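Local coordinates for protein cyclopropane-fatty-acyl-phospholipid synthase 1 (Mycobacterium tuberculosis, PDB 1KPH) that converts a double bond at the distal position of an alpha mycolic acid into a cyclopropane ring, using a methylene group from S-adenosyl-L-methionine, at residues A[23-28]-A[244-249]; A[81-86]-A[110-115]; A[186-191]-A[270-275]. One frame throughout, in Å; residues are numbered along the deposited sequence.

In the fold
Contact 1 sets the loop after helix 20-23 against the junction of helices 229-245 and 247-253, contact 2 joins a helix and a loop flanking the parallel part of the Rossmann-like sheet, and contact 3 packs helix 186-199 on helix 256-275. The side chain of Leu25 is about 11 Å from those of Trp75 and Tyr33, and that of Val83 about 8 Å from that of Leu68, all cofactor-binding by similarity. In contact 3 the side chain of Phe188 is about 5 Å from the bound didecyl-dimethyl-ammonium. Both segments of contact 2 fall in the chain between those of contact 1. Contacts 2 and 3, centres 40 Å apart, lie on opposite sides of the chain's centre.

Contact 1. Residues A[23-28]-A[244-249]; sequences FRLFLD and QANKGQ
Leu25 carries this surface contact, laying its isobutyl group against Asn246 and Gln249. Its CB and the CB of Asn246 are 4.0 Å apart, and the two side chains cross obliquely there. Further out, the single methyl CD1 of Leu25 serves both partners: it sits 3.9 Å from Asn246 CG and 3.7 Å from Gln249 CG. The CG of Leu25 lies beside its own backbone N and anti to the carbonyl carbon (chi1 -74°), which turns the branch toward 244-249; the second torsion (chi2 -37°) then sets CD1 near both residues. Gln249 meets it with the aliphatic start of its chain, at about a right angle. The bend at its second torsion (chi2 58°) turns the amide off, so that CB and CG do the touching.

Asn246 is the break between helices 229-245 and 247-253 in the helical part of this methyltransferase, and it occupies the N-cap position of the second. The contact thus seats the turn after helix 20-23 against a helix-to-helix junction. That turn is drawn tight by Phe23 O, which accepts from both Phe26 N and Leu27 N at 3.0 Å. From the same turn the ring of Phe23 meets those of His15, Tyr33 and Trp75; by similarity, the last two bind S-adenosyl-L-methionine. Phe26 and Leu27 pack against Leu243 and Trp239 of helix 229-245.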
ATOM      1  N   PHE A  23     -12.957   5.682   6.968  1.00 21.58           N
ATOM      2  CA  PHE A  23     -11.665   5.040   7.146  1.00 21.55           C
ATOM      3  C   PHE A  23     -11.038   5.461   8.459  1.00 21.79           C
ATOM      4  O   PHE A  23     -10.356   4.671   9.106  1.00 22.57           O
ATOM      5  CB  PHE A  23     -10.733   5.371   5.980  1.00 21.72           C
ATOM      6  CG  PHE A  23     -11.102   4.674   4.707  1.00 22.58           C
ATOM      7  CD1 PHE A  23     -11.755   5.356   3.685  1.00 20.39           C
ATOM      8  CD2 PHE A  23     -10.821   3.319   4.542  1.00 21.85           C
ATOM      9  CE1 PHE A  23     -12.122   4.699   2.516  1.00 23.75           C
ATOM     10  CE2 PHE A  23     -11.184   2.652   3.378  1.00 22.52           C
ATOM     11  CZ  PHE A  23     -11.837   3.344   2.362  1.00 23.15           C
ATOM     12  N   ARG A  24     -11.293   6.703   8.855  1.00 21.78           N
ATOM     13  CA  ARG A  24     -10.763   7.230  10.102  1.00 22.33           C
ATOM     14  C   ARG A  24     -11.256   6.448  11.306  1.00 21.68           C
ATOM     15  O   ARG A  24     -10.672   6.548  12.382  1.00 21.33           O
ATOM     16  CB  ARG A  24     -11.140   8.705  10.268  1.00 24.51           C
ATOM     17  CG  ARG A  24     -10.197   9.665   9.569  1.00 28.67           C
ATOM     18  CD  ARG A  24     -10.598  11.110   9.812  1.00 29.73           C
ATOM     19  NE  ARG A  24      -9.514  12.018   9.463  1.00 35.65           N
ATOM     20  CZ  ARG A  24      -8.443  12.233  10.222  1.00 35.34           C
ATOM     21  NH1 ARG A  24      -8.309  11.613  11.387  1.00 36.74           N
ATOM     22  NH2 ARG A  24      -7.495  13.057   9.806  1.00 37.85           N
ATOM     23  N   LEU A  25     -12.328   5.676  11.134  1.00 21.03           N
ATOM     24  CA  LEU A  25     -12.857   4.883  12.245  1.00 19.31           C
ATOM     25  C   LEU A  25     -11.985   3.685  12.574  1.00 19.72           C
ATOM     26  O   LEU A  25     -12.086   3.130  13.668  1.00 18.99           O
ATOM     27  CB  LEU A  25     -14.279   4.373  11.965  1.00 21.20           C
ATOM     28  CG  LEU A  25     -15.495   5.308  12.015  1.00 22.52           C
ATOM     29  CD1 LEU A  25     -15.345   6.329  13.128  1.00 22.39           C
ATOM     30  CD2 LEU A  25     -15.643   6.007  10.709  1.00 23.11           C
ATOM     31  N   PHE A  26     -11.131   3.264  11.645  1.00 19.12           N
ATOM     32  CA  PHE A  26     -10.291   2.118  11.956  1.00 17.39           C
ATOM     33  C   PHE A  26      -8.793   2.266  11.714  1.00 14.68           C
ATOM     34  O   PHE A  26      -8.012   1.521  12.294  1.00 15.85           O
ATOM     35  CB  PHE A  26     -10.843   0.848  11.278  1.00 16.06           C
ATOM     36  CG  PHE A  26     -10.714   0.824   9.780  1.00 16.51           C
ATOM     37  CD1 PHE A  26      -9.539   0.384   9.171  1.00 16.97           C
ATOM     38  CD2 PHE A  26     -11.793   1.177   8.973  1.00 16.72           C
ATOM     39  CE1 PHE A  26      -9.444   0.291   7.775  1.00 14.85           C
ATOM     40  CE2 PHE A  26     -11.707   1.085   7.578  1.00 16.59           C
ATOM     41  CZ  PHE A  26     -10.532   0.641   6.982  1.00 14.58           C
ATOM     42  N   LEU A  27      -8.387   3.229  10.890  1.00 17.10           N
ATOM     43  CA  LEU A  27      -6.957   3.449  10.630  1.00 15.82           C
ATOM     44  C   LEU A  27      -6.340   4.300  11.736  1.00 17.25           C
ATOM     45  O   LEU A  27      -7.053   4.987  12.467  1.00 15.28           O
ATOM     46  CB  LEU A  27      -6.753   4.172   9.299  1.00 16.07           C
ATOM     47  CG  LEU A  27      -7.235   3.472   8.029  1.00 14.61           C
ATOM     48  CD1 LEU A  27      -6.917   4.353   6.827  1.00 15.78           C
ATOM     49  CD2 LEU A  27      -6.562   2.111   7.904  1.00 15.24           C
ATOM     50  N   ASP A  28      -5.016   4.269  11.854  1.00 16.99           N
ATOM     51  CA  ASP A  28      -4.360   5.076  12.873  1.00 16.57           C
ATOM     52  C   ASP A  28      -4.413   6.528  12.398  1.00 16.10           C
ATOM     53  O   ASP A  28      -4.709   6.801  11.228  1.00 16.02           O
ATOM     54  CB  ASP A  28      -2.902   4.635  13.079  1.00 17.28           C
ATOM     55  CG  ASP A  28      -1.977   5.136  11.985  1.00 18.73           C
ATOM     56  OD1 ASP A  28      -1.968   4.540  10.884  1.00 17.70           O
ATOM     57  OD2 ASP A  28      -1.269   6.138  12.229  1.00 15.87           O
ATOM     58  N   GLN A 244     -15.074  -2.081  14.996  1.00 23.74           N
ATOM     59  CA  GLN A 244     -16.148  -2.677  15.779  1.00 25.25           C
ATOM     60  C   GLN A 244     -16.604  -1.769  16.922  1.00 26.52           C
ATOM     61  O   GLN A 244     -17.802  -1.588  17.142  1.00 27.29           O
ATOM     62  CB  GLN A 244     -15.694  -4.030  16.331  1.00 24.62           C
ATOM     63  CG  GLN A 244     -16.713  -4.730  17.208  1.00 25.74           C
ATOM     64  CD  GLN A 244     -16.382  -6.195  17.421  1.00 27.78           C
ATOM     65  OE1 GLN A 244     -17.061  -7.079  16.894  1.00 31.07           O
ATOM     66  NE2 GLN A 244     -15.330  -6.461  18.185  1.00 27.32           N
ATOM     67  N   ALA A 245     -15.649  -1.195  17.647  1.00 26.21           N
ATOM     68  CA  ALA A 245     -15.979  -0.305  18.757  1.00 24.98           C
ATOM     69  C   ALA A 245     -16.586   0.990  18.219  1.00 24.74           C
ATOM     70  O   ALA A 245     -17.235   1.738  18.954  1.00 22.60           O
ATOM     71  CB  ALA A 245     -14.725  -0.003  19.578  1.00 24.65           C
ATOM     72  N   ASN A 246     -16.362   1.246  16.932  1.00 23.02           N
ATOM     73  CA  ASN A 246     -16.887   2.434  16.261  1.00 23.57           C
ATOM     74  C   ASN A 246     -18.084   2.062  15.386  1.00 23.48           C
ATOM     75  O   ASN A 246     -18.476   2.822  14.499  1.00 23.26           O
ATOM     76  CB  ASN A 246     -15.800   3.065  15.385  1.00 24.00           C
ATOM     77  CG  ASN A 246     -14.841   3.938  16.177  1.00 25.01           C
ATOM     78  OD1 ASN A 246     -13.659   4.047  15.838  1.00 19.94           O
ATOM     79  ND2 ASN A 246     -15.350   4.577  17.227  1.00 20.23           N
ATOM     80  N   LYS A 247     -18.652   0.888  15.643  1.00 24.05           N
ATOM     81  CA  LYS A 247     -19.793   0.379  14.883  1.00 26.17           C
ATOM     82  C   LYS A 247     -20.936   1.375  14.723  1.00 26.49           C
ATOM     83  O   LYS A 247     -21.398   1.623  13.608  1.00 27.58           O
ATOM     84  CB  LYS A 247     -20.319  -0.898  15.539  1.00 26.92           C
ATOM     85  CG  LYS A 247     -21.569  -1.478  14.898  1.00 26.89           C
ATOM     86  CD  LYS A 247     -21.968  -2.758  15.612  1.00 27.64           C
ATOM     87  CE  LYS A 247     -23.316  -3.273  15.148  1.00 28.38           C
ATOM     88  NZ  LYS A 247     -23.730  -4.465  15.945  1.00 28.39           N
ATOM     89  N   GLY A 248     -21.401   1.933  15.836  1.00 28.21           N
ATOM     90  CA  GLY A 248     -22.489   2.890  15.773  1.00 28.31           C
ATOM     91  C   GLY A 248     -22.149   4.050  14.864  1.00 29.12           C
ATOM     92  O   GLY A 248     -22.996   4.558  14.126  1.00 29.22           O
ATOM     93  N   GLN A 249     -20.891   4.468  14.909  1.00 30.06           N
ATOM     94  CA  GLN A 249     -20.436   5.575  14.085  1.00 30.64           C
ATOM     95  C   GLN A 249     -20.347   5.149  12.620  1.00 30.60           C
ATOM     96  O   GLN A 249     -20.641   5.930  11.719  1.00 30.65           O
ATOM     97  CB  GLN A 249     -19.067   6.051  14.571  1.00 31.79           C
ATOM     98  CG  GLN A 249     -18.725   7.466  14.154  1.00 35.34           C
ATOM     99  CD  GLN A 249     -19.757   8.464  14.638  1.00 36.51           C
ATOM    100  OE1 GLN A 249     -20.144   8.453  15.807  1.00 39.05           O
ATOM    101  NE2 GLN A 249     -20.203   9.336  13.745  1.00 37.83           N
TER

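Contact 2. Residues A[81-86]-A[110-115]; sequences RAVEKY and SENLRS
Two neighbouring beta-alpha-beta units of the Rossmann-like sheet meet where Val83, on helix 77-86, touches Asn112 and Arg114 in the loop leading into strand 116-119. The CG1 methyl of Val83 does the touching. It stands anti to the backbone N (chi1 171°), pointing off the helix, and reaches Asn112 CG at 3.4 Å and Asn112 CB at 3.8 Å, the two side chains running antiparallel past one another. Arg114 adds its CB, 4.2 Å from Val83 CG1, before its chain leads away to a salt bridge between NE and Asp87 OD1.

Helix 77-86 joins parallel strands 67-71 and 89-93, while the loop closes the next crossover, from strand 89-93 through helix 97-109. Val83 also rests on Val90 of strand 89-93 and Lys116 of strand 116-119. The loop opens with an ST turn: Ser110 OG accepts from Asn112 N at 3.0 Å, with an N-H...O angle of 159°. The same hydroxyl is 2.6 Å from a water, which donates to Glu84 OE2 at 3.1 Å and, weakly, to Glu111 OE1. This water bridges helix and loop between two carboxylates whose oxygens, Glu84 OE2 and Glu111 OE1, stay 6.0 Å apart.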
ATOM      1  N   ARG A  81       6.336  12.325   6.094  1.00 15.40           N
ATOM      2  CA  ARG A  81       7.403  11.793   6.945  1.00 14.46           C
ATOM      3  C   ARG A  81       8.722  11.976   6.196  1.00 14.33           C
ATOM      4  O   ARG A  81       9.741  12.360   6.778  1.00 14.11           O
ATOM      5  CB  ARG A  81       7.169  10.306   7.221  1.00 15.74           C
ATOM      6  CG  ARG A  81       8.299   9.588   7.963  1.00 18.46           C
ATOM      7  CD  ARG A  81       8.408  10.046   9.395  1.00 18.08           C
ATOM      8  NE  ARG A  81       9.327   9.238  10.198  1.00 18.60           N
ATOM      9  CZ  ARG A  81       9.543   9.446  11.494  1.00 18.17           C
ATOM     10  NH1 ARG A  81       8.905  10.426  12.115  1.00 20.41           N
ATOM     11  NH2 ARG A  81      10.397   8.691  12.172  1.00 15.29           N
ATOM     12  N   ALA A  82       8.693  11.703   4.896  1.00 13.59           N
ATOM     13  CA  ALA A  82       9.880  11.852   4.066  1.00 12.94           C
ATOM     14  C   ALA A  82      10.357  13.302   4.138  1.00 14.26           C
ATOM     15  O   ALA A  82      11.548  13.568   4.291  1.00 15.23           O
ATOM     16  CB  ALA A  82       9.562  11.469   2.620  1.00 11.21           C
ATOM     17  N   VAL A  83       9.418  14.237   4.030  1.00 15.26           N
ATOM     18  CA  VAL A  83       9.749  15.657   4.098  1.00 15.86           C
ATOM     19  C   VAL A  83      10.293  16.057   5.471  1.00 17.38           C
ATOM     20  O   VAL A  83      11.406  16.573   5.596  1.00 20.53           O
ATOM     21  CB  VAL A  83       8.505  16.535   3.818  1.00 16.32           C
ATOM     22  CG1 VAL A  83       8.821  18.004   4.105  1.00 14.94           C
ATOM     23  CG2 VAL A  83       8.061  16.369   2.378  1.00 16.18           C
ATOM     24  N   GLU A  84       9.491  15.805   6.497  1.00 17.42           N
ATOM     25  CA  GLU A  84       9.819  16.172   7.868  1.00 17.70           C
ATOM     26  C   GLU A  84      10.995  15.469   8.551  1.00 16.99           C
ATOM     27  O   GLU A  84      11.757  16.109   9.282  1.00 17.53           O
ATOM     28  CB  GLU A  84       8.556  16.032   8.720  1.00 19.96           C
ATOM     29  CG  GLU A  84       7.496  17.089   8.400  1.00 24.26           C
ATOM     30  CD  GLU A  84       6.070  16.579   8.545  1.00 27.68           C
ATOM     31  OE1 GLU A  84       5.790  15.839   9.512  1.00 28.51           O
ATOM     32  OE2 GLU A  84       5.222  16.932   7.692  1.00 31.82           O
ATOM     33  N   LYS A  85      11.159  14.170   8.325  1.00 14.46           N
ATOM     34  CA  LYS A  85      12.253  13.447   8.969  1.00 14.52           C
ATOM     35  C   LYS A  85      13.483  13.249   8.092  1.00 15.47           C
ATOM     36  O   LYS A  85      14.598  13.103   8.605  1.00 16.44           O
ATOM     37  CB  LYS A  85      11.770  12.079   9.460  1.00 12.90           C
ATOM     38  CG  LYS A  85      12.757  11.355  10.383  1.00 13.04           C
ATOM     39  CD  LYS A  85      12.830  12.036  11.748  1.00 14.45           C
ATOM     40  CE  LYS A  85      13.757  11.296  12.698  1.00 15.36           C
ATOM     41  NZ  LYS A  85      13.837  11.952  14.042  1.00 17.15           N
ATOM     42  N   TYR A  86      13.295  13.250   6.777  1.00 15.60           N
ATOM     43  CA  TYR A  86      14.416  13.033   5.872  1.00 16.53           C
ATOM     44  C   TYR A  86      14.803  14.227   5.011  1.00 16.76           C
ATOM     45  O   TYR A  86      15.824  14.199   4.328  1.00 18.58           O
ATOM     46  CB  TYR A  86      14.142  11.808   4.998  1.00 13.82           C
ATOM     47  CG  TYR A  86      13.962  10.546   5.812  1.00 14.14           C
ATOM     48  CD1 TYR A  86      12.732  10.231   6.388  1.00 14.55           C
ATOM     49  CD2 TYR A  86      15.033   9.683   6.041  1.00 13.97           C
ATOM     50  CE1 TYR A  86      12.570   9.087   7.175  1.00 14.33           C
ATOM     51  CE2 TYR A  86      14.884   8.540   6.825  1.00 14.85           C
ATOM     52  CZ  TYR A  86      13.652   8.247   7.389  1.00 16.20           C
ATOM     53  OH  TYR A  86      13.510   7.120   8.172  1.00 16.16           O
ATOM     54  N   SER A 110       1.600  22.943   5.187  1.00 20.99           N
ATOM     55  CA  SER A 110       2.951  22.641   5.664  1.00 21.45           C
ATOM     56  C   SER A 110       3.802  23.903   5.802  1.00 20.24           C
ATOM     57  O   SER A 110       3.687  24.824   5.002  1.00 20.63           O
ATOM     58  CB  SER A 110       3.647  21.674   4.705  1.00 20.65           C
ATOM     59  OG  SER A 110       5.023  21.529   5.027  1.00 21.28           O
ATOM     60  N   GLU A 111       4.644  23.951   6.829  1.00 21.03           N
ATOM     61  CA  GLU A 111       5.524  25.095   7.012  1.00 23.67           C
ATOM     62  C   GLU A 111       6.947  24.717   6.618  1.00 23.41           C
ATOM     63  O   GLU A 111       7.893  25.483   6.822  1.00 22.91           O
ATOM     64  CB  GLU A 111       5.471  25.613   8.457  1.00 27.01           C
ATOM     65  CG  GLU A 111       5.135  24.581   9.517  1.00 35.44           C
ATOM     66  CD  GLU A 111       6.216  23.542   9.695  1.00 38.53           C
ATOM     67  OE1 GLU A 111       6.453  22.758   8.753  1.00 43.37           O
ATOM     68  OE2 GLU A 111       6.832  23.510  10.781  1.00 42.18           O
ATOM     69  N   ASN A 112       7.088  23.528   6.033  1.00 22.64           N
ATOM     70  CA  ASN A 112       8.390  23.048   5.595  1.00 22.46           C
ATOM     71  C   ASN A 112       8.670  23.609   4.204  1.00 22.38           C
ATOM     72  O   ASN A 112       7.775  23.663   3.364  1.00 20.98           O
ATOM     73  CB  ASN A 112       8.407  21.523   5.549  1.00 23.34           C
ATOM     74  CG  ASN A 112       9.805  20.973   5.424  1.00 24.55           C
ATOM     75  OD1 ASN A 112      10.416  20.566   6.413  1.00 26.19           O
ATOM     76  ND2 ASN A 112      10.331  20.980   4.209  1.00 23.74           N
ATOM     77  N   LEU A 113       9.917  24.001   3.959  1.00 21.51           N
ATOM     78  CA  LEU A 113      10.316  24.591   2.683  1.00 22.33           C
ATOM     79  C   LEU A 113      10.404  23.664   1.470  1.00 23.27           C
ATOM     80  O   LEU A 113      10.361  24.138   0.338  1.00 23.11           O
ATOM     81  CB  LEU A 113      11.667  25.296   2.832  1.00 23.71           C
ATOM     82  CG  LEU A 113      11.808  26.379   3.903  1.00 25.37           C
ATOM     83  CD1 LEU A 113      13.218  26.941   3.864  1.00 27.00           C
ATOM     84  CD2 LEU A 113      10.793  27.480   3.670  1.00 27.16           C
ATOM     85  N   ARG A 114      10.536  22.360   1.685  1.00 21.67           N
ATOM     86  CA  ARG A 114      10.661  21.445   0.550  1.00 20.87           C
ATOM     87  C   ARG A 114       9.470  21.435  -0.399  1.00 21.61           C
ATOM     88  O   ARG A 114       8.345  21.739  -0.008  1.00 21.00           O
ATOM     89  CB  ARG A 114      10.929  20.016   1.035  1.00 21.13           C
ATOM     90  CG  ARG A 114      12.284  19.836   1.690  1.00 20.19           C
ATOM     91  CD  ARG A 114      13.417  20.223   0.747  1.00 19.03           C
ATOM     92  NE  ARG A 114      14.714  20.087   1.401  1.00 19.08           N
ATOM     93  CZ  ARG A 114      15.879  20.403   0.842  1.00 19.38           C
ATOM     94  NH1 ARG A 114      15.927  20.884  -0.397  1.00 16.92           N
ATOM     95  NH2 ARG A 114      16.999  20.230   1.525  1.00 16.10           N
ATOM     96  N   SER A 115       9.740  21.082  -1.654  1.00 22.02           N
ATOM     97  CA  SER A 115       8.718  21.014  -2.691  1.00 21.40           C
ATOM     98  C   SER A 115       7.810  19.817  -2.437  1.00 21.36           C
ATOM     99  O   SER A 115       8.293  18.712  -2.188  1.00 20.06           O
ATOM    100  CB  SER A 115       9.383  20.880  -4.065  1.00 23.81           C
ATOM    101  OG  SER A 115       8.430  20.601  -5.078  1.00 28.75           O
TER
HETATM  102  O   HOH W   1       5.533  20.012   7.127  1.00 42.00           O

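Contact 3. Residues A[186-191]-A[270-275]; sequences FTFARF and AEMFRI
Phe188 holds CG anti to its own nitrogen (chi1 179°), which swings the ring off helix 186-199 toward Met272, whose chain bends at its second and third torsions to bring CG and SD to the edge of that ring. The result is a pair of Met-aromatic contacts in a buried helix-helix packing, one sulfur serving two phenylalanines a helical turn apart. Near the Phe188 ring plane, Met272 CG is 3.5 Å from Phe188 CE1, and Met272 SD 3.8 Å from Phe188 CD1. The sulfur stands 5.1 Å from the centroid of this ring, 78° off its normal. Phe191 sees the sulfur obliquely, with SD 5.3 Å from its centroid and 44° off the normal.

The packing lies beside the pocket that holds didecyl-dimethyl-ammonium, about 5 Å from the side chain of Phe188. That of Phe191 lies about 4 Å from Cys269, an active-site residue by similarity. Ile278 and Tyr277 also touch both Phe188 and Met272. Arg274, whose NH1 makes a salt bridge to Asp237 OD2 of helix 229-245, also grips Glu271 side-on: Arg274 NE donates to Glu271 OE2 at 2.8 Å, and Arg274 NH2 to Glu271 OE1 at 3.2 Å.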
ATOM      1  N   PHE A 186     -10.740 -23.892  -1.013  1.00 57.40           N
ATOM      2  CA  PHE A 186     -12.018 -23.439  -1.551  1.00 54.24           C
ATOM      3  C   PHE A 186     -12.463 -22.208  -0.774  1.00 51.58           C
ATOM      4  O   PHE A 186     -12.887 -21.211  -1.359  1.00 51.96           O
ATOM      5  CB  PHE A 186     -13.077 -24.540  -1.415  1.00 54.64           C
ATOM      6  CG  PHE A 186     -12.879 -25.701  -2.349  1.00 54.78           C
ATOM      7  CD1 PHE A 186     -13.621 -26.866  -2.188  1.00 54.64           C
ATOM      8  CD2 PHE A 186     -11.968 -25.627  -3.400  1.00 55.70           C
ATOM      9  CE1 PHE A 186     -13.460 -27.941  -3.057  1.00 55.65           C
ATOM     10  CE2 PHE A 186     -11.799 -26.699  -4.277  1.00 55.85           C
ATOM     11  CZ  PHE A 186     -12.547 -27.858  -4.105  1.00 55.81           C
ATOM     12  N   THR A 187     -12.362 -22.287   0.549  1.00 48.08           N
ATOM     13  CA  THR A 187     -12.741 -21.175   1.410  1.00 45.43           C
ATOM     14  C   THR A 187     -11.887 -19.965   1.054  1.00 42.96           C
ATOM     15  O   THR A 187     -12.384 -18.841   0.977  1.00 41.48           O
ATOM     16  CB  THR A 187     -12.529 -21.525   2.893  1.00 45.61           C
ATOM     17  OG1 THR A 187     -13.364 -22.635   3.242  1.00 46.11           O
ATOM     18  CG2 THR A 187     -12.878 -20.337   3.775  1.00 45.29           C
ATOM     19  N   PHE A 188     -10.599 -20.206   0.835  1.00 40.69           N
ATOM     20  CA  PHE A 188      -9.677 -19.139   0.468  1.00 39.39           C
ATOM     21  C   PHE A 188     -10.139 -18.508  -0.845  1.00 36.82           C
ATOM     22  O   PHE A 188     -10.370 -17.302  -0.917  1.00 36.46           O
ATOM     23  CB  PHE A 188      -8.258 -19.698   0.316  1.00 40.21           C
ATOM     24  CG  PHE A 188      -7.237 -18.670  -0.091  1.00 41.83           C
ATOM     25  CD1 PHE A 188      -7.082 -17.495   0.641  1.00 42.18           C
ATOM     26  CD2 PHE A 188      -6.421 -18.882  -1.200  1.00 42.24           C
ATOM     27  CE1 PHE A 188      -6.128 -16.544   0.273  1.00 42.19           C
ATOM     28  CE2 PHE A 188      -5.465 -17.938  -1.575  1.00 42.83           C
ATOM     29  CZ  PHE A 188      -5.319 -16.767  -0.835  1.00 42.47           C
ATOM     30  N   ALA A 189     -10.284 -19.337  -1.876  1.00 34.40           N
ATOM     31  CA  ALA A 189     -10.718 -18.871  -3.189  1.00 32.59           C
ATOM     32  C   ALA A 189     -12.051 -18.136  -3.100  1.00 30.77           C
ATOM     33  O   ALA A 189     -12.257 -17.127  -3.769  1.00 31.00           O
ATOM     34  CB  ALA A 189     -10.835 -20.050  -4.147  1.00 31.86           C
ATOM     35  N   ARG A 190     -12.954 -18.649  -2.273  1.00 30.44           N
ATOM     36  CA  ARG A 190     -14.267 -18.041  -2.094  1.00 31.04           C
ATOM     37  C   ARG A 190     -14.143 -16.665  -1.439  1.00 30.60           C
ATOM     38  O   ARG A 190     -14.931 -15.760  -1.724  1.00 29.09           O
ATOM     39  CB  ARG A 190     -15.146 -18.967  -1.249  1.00 33.81           C
ATOM     40  CG  ARG A 190     -16.503 -18.412  -0.865  1.00 37.05           C
ATOM     41  CD  ARG A 190     -17.582 -19.497  -0.946  1.00 39.65           C
ATOM     42  NE  ARG A 190     -17.115 -20.802  -0.479  1.00 41.19           N
ATOM     43  CZ  ARG A 190     -16.756 -21.076   0.772  1.00 42.86           C
ATOM     44  NH1 ARG A 190     -16.810 -20.135   1.705  1.00 44.84           N
ATOM     45  NH2 ARG A 190     -16.338 -22.295   1.089  1.00 42.82           N
ATOM     46  N   PHE A 191     -13.145 -16.510  -0.571  1.00 28.53           N
ATOM     47  CA  PHE A 191     -12.914 -15.240   0.113  1.00 27.96           C
ATOM     48  C   PHE A 191     -12.258 -14.240  -0.837  1.00 26.66           C
ATOM     49  O   PHE A 191     -12.544 -13.045  -0.779  1.00 27.05           O
ATOM     50  CB  PHE A 191     -12.019 -15.445   1.339  1.00 27.45           C
ATOM     51  CG  PHE A 191     -11.910 -14.228   2.221  1.00 26.54           C
ATOM     52  CD1 PHE A 191     -13.021 -13.752   2.913  1.00 26.96           C
ATOM     53  CD2 PHE A 191     -10.693 -13.563   2.367  1.00 26.56           C
ATOM     54  CE1 PHE A 191     -12.924 -12.625   3.743  1.00 26.65           C
ATOM     55  CE2 PHE A 191     -10.585 -12.436   3.194  1.00 25.03           C
ATOM     56  CZ  PHE A 191     -11.701 -11.969   3.881  1.00 24.33           C
ATOM     57  N   ALA A 270      -7.105 -11.021   8.188  1.00 21.55           N
ATOM     58  CA  ALA A 270      -6.262 -11.262   9.350  1.00 22.11           C
ATOM     59  C   ALA A 270      -5.956 -12.752   9.503  1.00 24.62           C
ATOM     60  O   ALA A 270      -4.819 -13.137   9.792  1.00 24.33           O
ATOM     61  CB  ALA A 270      -6.946 -10.727  10.610  1.00 22.22           C
ATOM     62  N   GLU A 271      -6.968 -13.591   9.311  1.00 26.74           N
ATOM     63  CA  GLU A 271      -6.777 -15.033   9.430  1.00 28.88           C
ATOM     64  C   GLU A 271      -5.950 -15.553   8.262  1.00 29.86           C
ATOM     65  O   GLU A 271      -5.119 -16.447   8.427  1.00 28.80           O
ATOM     66  CB  GLU A 271      -8.125 -15.751   9.469  1.00 31.41           C
ATOM     67  CG  GLU A 271      -8.975 -15.389  10.672  1.00 35.83           C
ATOM     68  CD  GLU A 271      -8.296 -15.715  11.996  1.00 37.37           C
ATOM     69  OE1 GLU A 271      -8.814 -15.280  13.048  1.00 40.30           O
ATOM     70  OE2 GLU A 271      -7.254 -16.406  11.987  1.00 37.90           O
ATOM     71  N   MET A 272      -6.178 -14.985   7.082  1.00 29.48           N
ATOM     72  CA  MET A 272      -5.444 -15.392   5.895  1.00 30.38           C
ATOM     73  C   MET A 272      -3.944 -15.203   6.106  1.00 29.49           C
ATOM     74  O   MET A 272      -3.142 -16.031   5.669  1.00 29.40           O
ATOM     75  CB  MET A 272      -5.915 -14.591   4.681  1.00 33.58           C
ATOM     76  CG  MET A 272      -6.569 -15.434   3.596  1.00 37.43           C
ATOM     77  SD  MET A 272      -7.899 -16.496   4.219  1.00 45.45           S
ATOM     78  CE  MET A 272      -7.025 -18.045   4.466  1.00 42.50           C
ATOM     79  N   PHE A 273      -3.564 -14.116   6.771  1.00 27.61           N
ATOM     80  CA  PHE A 273      -2.152 -13.868   7.035  1.00 27.02           C
ATOM     81  C   PHE A 273      -1.670 -14.763   8.165  1.00 28.29           C
ATOM     82  O   PHE A 273      -0.539 -15.246   8.143  1.00 28.27           O
ATOM     83  CB  PHE A 273      -1.901 -12.399   7.395  1.00 23.70           C
ATOM     84  CG  PHE A 273      -1.778 -11.493   6.195  1.00 21.28           C
ATOM     85  CD1 PHE A 273      -2.808 -10.629   5.847  1.00 18.14           C
ATOM     86  CD2 PHE A 273      -0.633 -11.525   5.403  1.00 20.62           C
ATOM     87  CE1 PHE A 273      -2.703  -9.806   4.724  1.00 20.03           C
ATOM     88  CE2 PHE A 273      -0.515 -10.707   4.277  1.00 18.49           C
ATOM     89  CZ  PHE A 273      -1.552  -9.848   3.939  1.00 19.58           C
ATOM     90  N   ARG A 274      -2.539 -14.991   9.148  1.00 29.21           N
ATOM     91  CA  ARG A 274      -2.198 -15.834  10.288  1.00 31.17           C
ATOM     92  C   ARG A 274      -1.854 -17.257   9.841  1.00 32.19           C
ATOM     93  O   ARG A 274      -0.865 -17.829  10.297  1.00 34.92           O
ATOM     94  CB  ARG A 274      -3.360 -15.872  11.293  1.00 29.53           C
ATOM     95  CG  ARG A 274      -2.964 -15.518  12.728  1.00 29.26           C
ATOM     96  CD  ARG A 274      -4.083 -15.835  13.724  1.00 28.28           C
ATOM     97  NE  ARG A 274      -5.291 -15.047  13.486  1.00 27.68           N
ATOM     98  CZ  ARG A 274      -5.413 -13.751  13.762  1.00 26.56           C
ATOM     99  NH1 ARG A 274      -4.399 -13.084  14.296  1.00 27.66           N
ATOM    100  NH2 ARG A 274      -6.546 -13.118  13.489  1.00 26.16           N
ATOM    101  N   ILE A 275      -2.657 -17.818   8.940  1.00 33.26           N
ATOM    102  CA  ILE A 275      -2.430 -19.177   8.451  1.00 34.14           C
ATOM    103  C   ILE A 275      -1.371 -19.266   7.348  1.00 33.68           C
ATOM    104  O   ILE A 275      -0.878 -20.351   7.039  1.00 32.38           O
ATOM    105  CB  ILE A 275      -3.749 -19.817   7.951  1.00 35.33           C
ATOM    106  CG1 ILE A 275      -3.509 -21.283   7.586  1.00 37.76           C
ATOM    107  CG2 ILE A 275      -4.286 -19.051   6.756  1.00 37.51           C
ATOM    108  CD1 ILE A 275      -4.772 -22.052   7.271  1.00 38.16           C
TER